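Local coordinates for protein Baccell_00875 (Bacteroides cellulosilyticus DSM 14838, PDB 5NO8) that acts as a polysaccharide lyase, probably cleaving rhamnose caps linked to glucuronic acid from complex arabinogalactan proteins, at residues 67-72 and 143-148; 202-207 and 215-220. All blocks are in the same frame, centred on the assembly; numbering follows the deposited sequence.

Contact 1: 67-72 and 143-148; sequences KDNYGW and AVYTPF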
loop_
_atom_site.group_PDB
_atom_site.type_symbol
_atom_site.label_atom_id
_atom_site.label_comp_id
_atom_site.label_asym_id
_atom_site.label_seq_id
_atom_site.Cartn_x
_atom_site.Cartn_y
_atom_site.Cartn_z
ATOM N N LYS A 67 18.549 -16.041 -7.821
ATOM C CA LYS A 67 19.049 -17.102 -8.685
ATOM C C LYS A 67 17.945 -18.124 -8.993
ATOM O O LYS A 67 16.753 -17.889 -8.681
ATOM C CB LYS A 67 20.291 -17.720 -8.032
ATOM C CG LYS A 67 21.424 -16.704 -7.951
ATOM C CD LYS A 67 22.679 -17.265 -7.302
ATOM C CE LYS A 67 22.452 -17.561 -5.821
ATOM N NZ LYS A 67 23.578 -17.034 -5.002
ATOM N N ASP A 68 18.322 -19.250 -9.614
ATOM C CA ASP A 68 17.336 -20.059 -10.311
ATOM C C ASP A 68 16.356 -20.857 -9.431
ATOM O O ASP A 68 15.384 -21.370 -9.934
ATOM C CB ASP A 68 18.010 -20.926 -11.378
ATOM C CG ASP A 68 18.775 -22.116 -10.802
ATOM O OD1 ASP A 68 18.750 -22.388 -9.565
ATOM O OD2 ASP A 68 19.410 -22.804 -11.636
ATOM N N ASN A 69 16.575 -20.914 -8.126
ATOM C CA ASN A 69 15.597 -21.545 -7.223
ATOM C C ASN A 69 14.266 -20.783 -7.138
ATOM O O ASN A 69 13.247 -21.395 -6.762
ATOM C CB ASN A 69 16.176 -21.696 -5.832
ATOM C CG ASN A 69 16.353 -20.374 -5.144
ATOM O OD1 ASN A 69 17.261 -19.627 -5.483
ATOM N ND2 ASN A 69 15.449 -20.051 -4.204
ATOM N N TYR A 70 14.291 -19.487 -7.509
ATOM C CA TYR A 70 13.107 -18.610 -7.501
ATOM C C TYR A 70 12.346 -18.518 -8.815
ATOM O O TYR A 70 11.415 -17.708 -8.955
ATOM C CB TYR A 70 13.511 -17.195 -7.076
ATOM C CG TYR A 70 13.880 -17.071 -5.630
ATOM C CD1 TYR A 70 12.944 -17.380 -4.633
ATOM C CD2 TYR A 70 15.111 -16.591 -5.237
ATOM C CE1 TYR A 70 13.259 -17.256 -3.298
ATOM C CE2 TYR A 70 15.439 -16.455 -3.884
ATOM C CZ TYR A 70 14.494 -16.775 -2.929
ATOM O OH TYR A 70 14.782 -16.626 -1.617
ATOM N N GLY A 71 12.707 -19.349 -9.783
ATOM C CA GLY A 71 11.994 -19.382 -11.049
ATOM C C GLY A 71 10.495 -19.615 -10.899
ATOM O O GLY A 71 10.061 -20.392 -10.059
ATOM N N TRP A 72 9.725 -18.940 -11.734
ATOM C CA TRP A 72 8.266 -19.102 -11.782
ATOM C C TRP A 72 7.907 -20.564 -11.944
ATOM O O TRP A 72 8.368 -21.252 -12.892
ATOM C CB TRP A 72 7.698 -18.307 -12.958
ATOM C CG TRP A 72 6.245 -18.435 -13.143
ATOM C CD1 TRP A 72 5.568 -19.556 -13.518
ATOM C CD2 TRP A 72 5.274 -17.411 -13.011
ATOM N NE1 TRP A 72 4.234 -19.299 -13.615
ATOM C CE2 TRP A 72 4.028 -17.979 -13.330
ATOM C CE3 TRP A 72 5.330 -16.055 -12.677
ATOM C CZ2 TRP A 72 2.840 -17.259 -13.259
ATOM C CZ3 TRP A 72 4.144 -15.334 -12.641
ATOM C CH2 TRP A 72 2.926 -15.935 -12.916
ATOM N N ALA A 143 3.766 -23.445 -1.399
ATOM C CA ALA A 143 3.752 -22.217 -2.207
ATOM C C ALA A 143 4.432 -22.403 -3.542
ATOM O O ALA A 143 5.301 -23.243 -3.680
ATOM C CB ALA A 143 4.371 -21.050 -1.445
ATOM N N VAL A 144 3.970 -21.637 -4.537
ATOM C CA VAL A 144 4.579 -21.614 -5.853
ATOM C C VAL A 144 5.171 -20.214 -6.028
ATOM O O VAL A 144 4.488 -19.195 -5.813
ATOM C CB VAL A 144 3.552 -21.908 -6.955
ATOM C CG1 VAL A 144 4.161 -21.784 -8.356
ATOM C CG2 VAL A 144 2.939 -23.274 -6.769
ATOM N N TYR A 145 6.435 -20.141 -6.443
ATOM C CA TYR A 145 7.028 -18.848 -6.776
ATOM C C TYR A 145 6.391 -18.253 -8.027
ATOM O O TYR A 145 6.230 -18.937 -9.040
ATOM C CB TYR A 145 8.531 -18.975 -6.995
ATOM C CG TYR A 145 9.296 -19.370 -5.792
ATOM C CD1 TYR A 145 9.328 -18.552 -4.669
ATOM C CD2 TYR A 145 10.017 -20.547 -5.766
ATOM C CE1 TYR A 145 10.055 -18.903 -3.540
ATOM C CE2 TYR A 145 10.750 -20.907 -4.663
ATOM C CZ TYR A 145 10.798 -20.080 -3.556
ATOM O OH TYR A 145 11.543 -20.471 -2.461
ATOM N N THR A 146 6.019 -16.969 -7.933
ATOM C CA THR A 146 5.460 -16.205 -9.048
ATOM C C THR A 146 6.190 -14.862 -9.021
ATOM O O THR A 146 5.660 -13.860 -8.506
ATOM C CB THR A 146 3.928 -16.036 -8.952
ATOM O OG1 THR A 146 3.604 -15.369 -7.729
ATOM C CG2 THR A 146 3.207 -17.378 -9.048
ATOM N N PRO A 147 7.433 -14.838 -9.524
ATOM C CA PRO A 147 8.308 -13.672 -9.327
ATOM C C PRO A 147 7.978 -12.535 -10.282
ATOM O O PRO A 147 8.776 -12.191 -11.136
ATOM C CB PRO A 147 9.707 -14.241 -9.539
ATOM C CG PRO A 147 9.492 -15.374 -10.483
ATOM C CD PRO A 147 8.162 -15.967 -10.117
ATOM N N PHE A 148 6.799 -11.949 -10.097
ATOM C CA PHE A 148 6.352 -10.787 -10.895
ATOM C C PHE A 148 7.381 -9.664 -10.762
ATOM O O PHE A 148 7.961 -9.449 -9.675
ATOM C CB PHE A 148 4.973 -10.284 -10.453
ATOM C CG PHE A 148 3.841 -11.211 -10.770
ATOM C CD1 PHE A 148 3.245 -11.203 -12.024
ATOM C CD2 PHE A 148 3.340 -12.070 -9.793
ATOM C CE1 PHE A 148 2.181 -12.056 -12.323
ATOM C CE2 PHE A 148 2.296 -12.932 -10.086
ATOM C CZ PHE A 148 1.722 -12.928 -11.344
HETATM O O HOH W 1 13.496 -22.089 -3.221
#
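W72 and T146 bring their CA atoms to 4.9 Å of each other where 69-72, leaving a short 3-10 turn, passes 145-148, where the chain runs on from strand 137-145, with end-to-end directions 58° apart. No direct hydrogen bond spans the two segments; the nearest backbone approach is a CA-H...O contact from W72 CA to Y145 O, 3.4 Å long. The contact thus illustrates how a loop can be fixed to a sheet mainly by aromatic side chains, here two T-shaped pairs in which the loop supplies the edge each time and 143-148 the face. In the first, Y70 comes edge-on to the face of Y145, its CD1 lying 3.4 Å from Y145 CE1 and toward the rim of that ring, with the planes at 79°. N69 stays on the loop side and sets its ND2 above the centre of the Y70 ring, while water 1 joins N69 ND2 (3.0 Å) to Y145 OH (2.6 Å). The Y70 hydroxyl is hydrogen-bonded to E204. In the second pair W72 again supplies the edge, to the face of F148, CH2 meeting CZ at 3.6 Å. With CG placed opposite the backbone N (chi1 178°), the indole is carried across T146 to the F148 ring, and T146 CB lies over its six-membered ring in a CH-pi contact. P147, centre of an inverse gamma turn closed by F148 N to T146 O, fits between the two pairs: its CD packs on W72 CB at 3.7 Å and its CG approaches Y70 O. The indole NE1 is held by E125. Around this junction, strand 75-81 lies beside Y145, with Y76 meeting its ring; strand 217-221 carries I217 against Y70; and strand 232-242 presents V239 to W72 and W237 to T146.

Contact 2: 202-207 and 215-220; sequences IWERGR and RGIIAL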
loop_
_atom_site.group_PDB
_atom_site.type_symbol
_atom_site.label_atom_id
_atom_site.label_comp_id
_atom_site.label_asym_id
_atom_site.label_seq_id
_atom_site.Cartn_x
_atom_site.Cartn_y
_atom_site.Cartn_z
ATOM N N ILE A 202 6.642 -13.073 0.825
ATOM C CA ILE A 202 7.655 -12.268 0.170
ATOM C C ILE A 202 9.001 -12.838 0.587
ATOM O O ILE A 202 9.254 -13.080 1.780
ATOM C CB ILE A 202 7.561 -10.767 0.568
ATOM C CG1 ILE A 202 6.276 -10.130 0.064
ATOM C CG2 ILE A 202 8.761 -9.960 0.052
ATOM C CD1 ILE A 202 6.138 -10.023 -1.426
ATOM N N TRP A 203 9.876 -13.013 -0.400
ATOM C CA TRP A 203 11.241 -13.465 -0.168
ATOM C C TRP A 203 12.239 -12.432 -0.692
ATOM O O TRP A 203 11.906 -11.655 -1.582
ATOM C CB TRP A 203 11.494 -14.832 -0.842
ATOM C CG TRP A 203 10.658 -15.910 -0.306
ATOM C CD1 TRP A 203 9.475 -16.351 -0.802
ATOM C CD2 TRP A 203 10.913 -16.666 0.857
ATOM N NE1 TRP A 203 8.986 -17.367 -0.022
ATOM C CE2 TRP A 203 9.840 -17.569 1.015
ATOM C CE3 TRP A 203 11.957 -16.685 1.783
ATOM C CZ2 TRP A 203 9.783 -18.492 2.066
ATOM C CZ3 TRP A 203 11.888 -17.554 2.833
ATOM C CH2 TRP A 203 10.812 -18.464 2.965
ATOM N N GLU A 204 13.442 -12.445 -0.110
ATOM C CA GLU A 204 14.595 -11.617 -0.542
ATOM C C GLU A 204 14.412 -10.100 -0.339
ATOM O O GLU A 204 14.577 -9.273 -1.257
ATOM C CB GLU A 204 14.992 -11.937 -1.976
ATOM C CG GLU A 204 15.325 -13.398 -2.222
ATOM C CD GLU A 204 16.553 -13.853 -1.444
ATOM O OE1 GLU A 204 17.429 -13.009 -1.171
ATOM O OE2 GLU A 204 16.647 -15.039 -1.079
ATOM N N ARG A 205 14.081 -9.747 0.886
ATOM C CA ARG A 205 14.167 -8.356 1.315
ATOM C C ARG A 205 15.351 -8.179 2.267
ATOM O O ARG A 205 15.755 -9.118 2.968
ATOM C CB ARG A 205 12.876 -7.925 1.988
ATOM C CG ARG A 205 11.644 -8.074 1.102
ATOM C CD ARG A 205 11.730 -7.298 -0.212
ATOM N NE ARG A 205 11.990 -5.849 -0.086
ATOM C CZ ARG A 205 11.068 -4.891 0.091
ATOM N NH1 ARG A 205 9.770 -5.185 0.201
ATOM N NH2 ARG A 205 11.449 -3.607 0.197
ATOM N N GLY A 206 15.870 -6.960 2.319
ATOM C CA GLY A 206 16.999 -6.646 3.211
ATOM C C GLY A 206 17.735 -5.401 2.791
ATOM O O GLY A 206 17.704 -5.012 1.621
ATOM N N ARG A 207 18.435 -4.802 3.749
ATOM C CA ARG A 207 19.264 -3.632 3.486
ATOM C C ARG A 207 20.262 -3.903 2.353
ATOM O O ARG A 207 20.467 -3.052 1.485
ATOM C CB ARG A 207 19.973 -3.210 4.777
ATOM N N ARG A 215 10.178 -5.048 -4.511
ATOM C CA ARG A 215 9.149 -5.678 -3.723
ATOM C C ARG A 215 9.598 -7.052 -3.260
ATOM O O ARG A 215 9.000 -7.640 -2.359
ATOM C CB ARG A 215 7.866 -5.763 -4.500
ATOM C CG ARG A 215 6.657 -6.037 -3.627
ATOM C CD ARG A 215 5.408 -5.632 -4.318
ATOM N NE ARG A 215 4.233 -6.025 -3.558
ATOM C CZ ARG A 215 3.015 -6.056 -4.067
ATOM N NH1 ARG A 215 2.794 -5.705 -5.351
ATOM N NH2 ARG A 215 2.004 -6.446 -3.295
ATOM N N GLY A 216 10.662 -7.573 -3.866
ATOM C CA GLY A 216 11.135 -8.893 -3.569
ATOM C C GLY A 216 10.479 -9.934 -4.467
ATOM O O GLY A 216 9.971 -9.625 -5.548
ATOM N N ILE A 217 10.563 -11.180 -4.029
ATOM C CA ILE A 217 10.090 -12.333 -4.786
ATOM C C ILE A 217 8.801 -12.838 -4.162
ATOM O O ILE A 217 8.815 -13.263 -3.037
ATOM C CB ILE A 217 11.114 -13.474 -4.801
ATOM C CG1 ILE A 217 12.453 -13.010 -5.410
ATOM C CG2 ILE A 217 10.575 -14.698 -5.551
ATOM C CD1 ILE A 217 12.379 -12.472 -6.812
ATOM N N ILE A 218 7.731 -12.817 -4.932
ATOM C CA ILE A 218 6.392 -13.239 -4.462
ATOM C C ILE A 218 6.251 -14.759 -4.577
ATOM O O ILE A 218 6.622 -15.337 -5.594
ATOM C CB ILE A 218 5.297 -12.541 -5.286
ATOM C CG1 ILE A 218 5.338 -11.017 -5.025
ATOM C CG2 ILE A 218 3.919 -13.131 -5.001
ATOM C CD1 ILE A 218 4.807 -10.173 -6.148
ATOM N N ALA A 219 5.715 -15.395 -3.529
ATOM C CA ALA A 219 5.302 -16.790 -3.550
ATOM C C ALA A 219 3.816 -16.866 -3.184
ATOM O O ALA A 219 3.402 -16.302 -2.182
ATOM C CB ALA A 219 6.115 -17.629 -2.576
ATOM N N LEU A 220 3.021 -17.509 -4.018
ATOM C CA LEU A 220 1.591 -17.664 -3.735
ATOM C C LEU A 220 1.375 -18.934 -2.893
ATOM O O LEU A 220 1.790 -20.033 -3.302
ATOM C CB LEU A 220 0.796 -17.702 -5.036
ATOM C CG LEU A 220 0.916 -16.444 -5.909
ATOM C CD1 LEU A 220 -0.018 -16.546 -7.085
ATOM C CD2 LEU A 220 0.649 -15.126 -5.173
HETATM O O HOH W 2 7.318 -6.645 -0.294
#
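W203 and I217 form the hydrogen-bonded pair of an antiparallel beta-hairpin whose long connecting loop leaves the sheet just beyond them. This is the tight part: W203 N reaches I217 O at 2.9 Å and I217 N reaches W203 O at 2.8 Å, the latter nearly straight at 173°. One pair further in, I202 and I218 lie side by side on one face of the sheet, CD1 against CG1 at 3.8 Å. On the other, the indole of W203 turns its NE1 edge to A219 CB, and Y76 takes up the N-H. G216 has no room for a side chain, since a CB would run into W203 O and R205 CD.

Toward the loop, backbone pairing gives way to water. R205, its chain bent at chi2 (-58°) and chi3 (-56°), folds back so that its guanidinium lies with one face over R215 CA, while N211 O and H594 O receive its N-H groups. A leucine here would probably leave those two carbonyls without their donor and the linking water short of a partner. That water, in the guanidinium plane at its edge, accepts a weak bond from R205 NH1 and donates to R215 O at 2.8 Å.

From the N terminus, the chain first passes through 67-72, and after a span of 70 residues, 47 of them in strands, 143-148 returns to close contact 1. Only afterwards does it make contact 2, which closes a loop of just seven residues, so the two are in series and neither nests nor crosses. Their centres are about 10 Å apart. Strands 137-145 and 217-221 are sheet neighbours, joined by a probable hydrogen bond between V144 O and L220 N of 2.9 Å, and Y70 OH to E204 OE2 adds a link from loop to loop. Contact 1 ties the early loop to this sheet; contact 2 continues it toward strand 664-665, late in the sequence.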